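PDB 1VBK: hypothetical protein PH1313, which is of unknown function but, as a THUMP-domain protein related to ThiI, probably binds RNA and ATP. Local coordinates for residues S191-F196 with K299-R304. Numbering follows the deposited sequence.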
loop_
_atom_site.group_PDB
_atom_site.type_symbol
_atom_site.label_atom_id
_atom_site.label_comp_id
_atom_site.label_asym_id
_atom_site.label_seq_id
_atom_site.Cartn_x
_atom_site.Cartn_y
_atom_site.Cartn_z
ATOM N N SER A 191 -2.834 7.471 -21.764
ATOM C CA SER A 191 -2.463 6.797 -20.526
ATOM C C SER A 191 -1.376 7.605 -19.815
ATOM O O SER A 191 -1.266 7.572 -18.588
ATOM C CB SER A 191 -1.982 5.363 -20.809
ATOM O OG SER A 191 -0.948 5.330 -21.776
ATOM N N ALA A 192 -0.586 8.347 -20.588
ATOM C CA ALA A 192 0.475 9.173 -20.015
ATOM C C ALA A 192 -0.150 10.327 -19.247
ATOM O O ALA A 192 0.323 10.689 -18.167
ATOM C CB ALA A 192 1.389 9.703 -21.114
ATOM N N LEU A 193 -1.217 10.896 -19.808
ATOM C CA LEU A 193 -1.936 12.003 -19.181
ATOM C C LEU A 193 -2.641 11.497 -17.928
ATOM O O LEU A 193 -2.744 12.209 -16.926
ATOM C CB LEU A 193 -2.967 12.591 -20.151
ATOM C CG LEU A 193 -3.842 13.723 -19.603
ATOM C CD1 LEU A 193 -2.969 14.889 -19.142
ATOM C CD2 LEU A 193 -4.813 14.179 -20.677
ATOM N N ALA A 194 -3.124 10.260 -17.992
ATOM C CA ALA A 194 -3.799 9.642 -16.859
ATOM C C ALA A 194 -2.809 9.556 -15.697
ATOM O O ALA A 194 -3.147 9.856 -14.555
ATOM C CB ALA A 194 -4.284 8.246 -17.242
ATOM N N ILE A 195 -1.584 9.143 -16.004
ATOM C CA ILE A 195 -0.538 9.025 -14.991
ATOM C C ILE A 195 -0.177 10.394 -14.432
ATOM O O ILE A 195 -0.015 10.560 -13.226
ATOM C CB ILE A 195 0.716 8.350 -15.578
ATOM C CG1 ILE A 195 0.398 6.877 -15.866
ATOM C CG2 ILE A 195 1.894 8.487 -14.611
ATOM C CD1 ILE A 195 1.496 6.117 -16.575
ATOM N N PHE A 196 -0.065 11.381 -15.314
ATOM C CA PHE A 196 0.264 12.735 -14.891
ATOM C C PHE A 196 -0.776 13.240 -13.886
ATOM O O PHE A 196 -0.425 13.794 -12.845
ATOM C CB PHE A 196 0.334 13.661 -16.118
ATOM C CG PHE A 196 0.614 15.103 -15.785
ATOM C CD1 PHE A 196 -0.404 15.941 -15.341
ATOM C CD2 PHE A 196 1.901 15.619 -15.906
ATOM C CE1 PHE A 196 -0.146 17.275 -15.020
ATOM C CE2 PHE A 196 2.172 16.953 -15.587
ATOM C CZ PHE A 196 1.142 17.783 -15.143
ATOM N N LYS A 299 -9.314 19.551 -19.389
ATOM C CA LYS A 299 -8.987 20.480 -20.468
ATOM C C LYS A 299 -7.987 21.521 -19.969
ATOM O O LYS A 299 -7.025 21.854 -20.661
ATOM C CB LYS A 299 -10.253 21.190 -20.965
ATOM C CG LYS A 299 -11.375 20.258 -21.401
ATOM C CD LYS A 299 -10.986 19.414 -22.605
ATOM C CE LYS A 299 -10.780 20.269 -23.844
ATOM N NZ LYS A 299 -10.468 19.432 -25.036
ATOM N N SER A 300 -8.213 22.031 -18.761
ATOM C CA SER A 300 -7.323 23.037 -18.189
ATOM C C SER A 300 -5.906 22.480 -18.066
ATOM O O SER A 300 -4.932 23.164 -18.376
ATOM C CB SER A 300 -7.830 23.486 -16.816
ATOM O OG SER A 300 -7.669 22.465 -15.842
ATOM N N VAL A 301 -5.791 21.232 -17.618
ATOM C CA VAL A 301 -4.482 20.606 -17.481
ATOM C C VAL A 301 -3.819 20.492 -18.844
ATOM O O VAL A 301 -2.662 20.875 -19.016
ATOM C CB VAL A 301 -4.587 19.199 -16.861
ATOM C CG1 VAL A 301 -3.213 18.533 -16.846
ATOM C CG2 VAL A 301 -5.142 19.302 -15.450
ATOM N N LYS A 302 -4.559 19.969 -19.815
ATOM C CA LYS A 302 -4.034 19.816 -21.166
ATOM C C LYS A 302 -3.592 21.176 -21.710
ATOM O O LYS A 302 -2.535 21.298 -22.328
ATOM C CB LYS A 302 -5.106 19.208 -22.079
ATOM C CG LYS A 302 -5.619 17.852 -21.604
ATOM C CD LYS A 302 -6.762 17.336 -22.468
ATOM C CE LYS A 302 -6.299 17.007 -23.874
ATOM N NZ LYS A 302 -7.425 16.494 -24.706
ATOM N N GLU A 303 -4.406 22.197 -21.460
ATOM C CA GLU A 303 -4.103 23.544 -21.924
ATOM C C GLU A 303 -2.790 24.056 -21.348
ATOM O O GLU A 303 -1.961 24.608 -22.071
ATOM C CB GLU A 303 -5.233 24.503 -21.544
ATOM C CG GLU A 303 -4.971 25.951 -21.943
ATOM C CD GLU A 303 -6.128 26.870 -21.601
ATOM O OE1 GLU A 303 -7.256 26.604 -22.073
ATOM O OE2 GLU A 303 -5.912 27.859 -20.865
ATOM N N ARG A 304 -2.598 23.876 -20.045
ATOM C CA ARG A 304 -1.373 24.337 -19.409
ATOM C C ARG A 304 -0.157 23.575 -19.925
ATOM O O ARG A 304 0.928 24.140 -20.040
ATOM C CB ARG A 304 -1.472 24.199 -17.885
ATOM C CG ARG A 304 -0.219 24.666 -17.158
ATOM C CD ARG A 304 -0.442 24.853 -15.664
ATOM N NE ARG A 304 0.800 25.222 -14.994
ATOM C CZ ARG A 304 0.886 25.660 -13.742
ATOM N NH1 ARG A 304 -0.205 25.791 -12.998
ATOM N NH2 ARG A 304 2.070 25.975 -13.234
#
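L193 lays its CD2 methyl against the aliphatic stem of K302, with K302 CG 3.9 Å and CD 4.1 Å from L193 CD2, and the two side chains run roughly perpendicular to each other. One turn on, F196 meets V301: CG1 of the valine approaches F196 CE1 to 3.8 Å, obliquely to the ring, as the two side chains pass in opposite senses. The same methyl also faces L193 CD1 at 4.3 Å, so V301 CG1 touches both L193 and F196. With CG anti to the backbone N (chi1 177° and 178°), L193 and F196 reach helix 295-305 through CD1 and CD2 of the leucine and CE1 of the phenylalanine. No hydrogen bond links the segments; contact is through side chains alone, and the axes of the two segments come within 11.7 Å, at 102° between their N-to-C directions. The F196 ring also makes edge-to-face contacts with F69, W171 and Y230, and W171 also touches V301 and makes a cation-pi contact with R304. Here the C-terminal helix 295-305 packs across helix 189-200, which follows the central strand 181-185 of a parallel five-stranded sheet in order 3-2-1-4-5, the Rossmann-like alpha/beta arrangement characteristic of the HUP-clan ThiI domain.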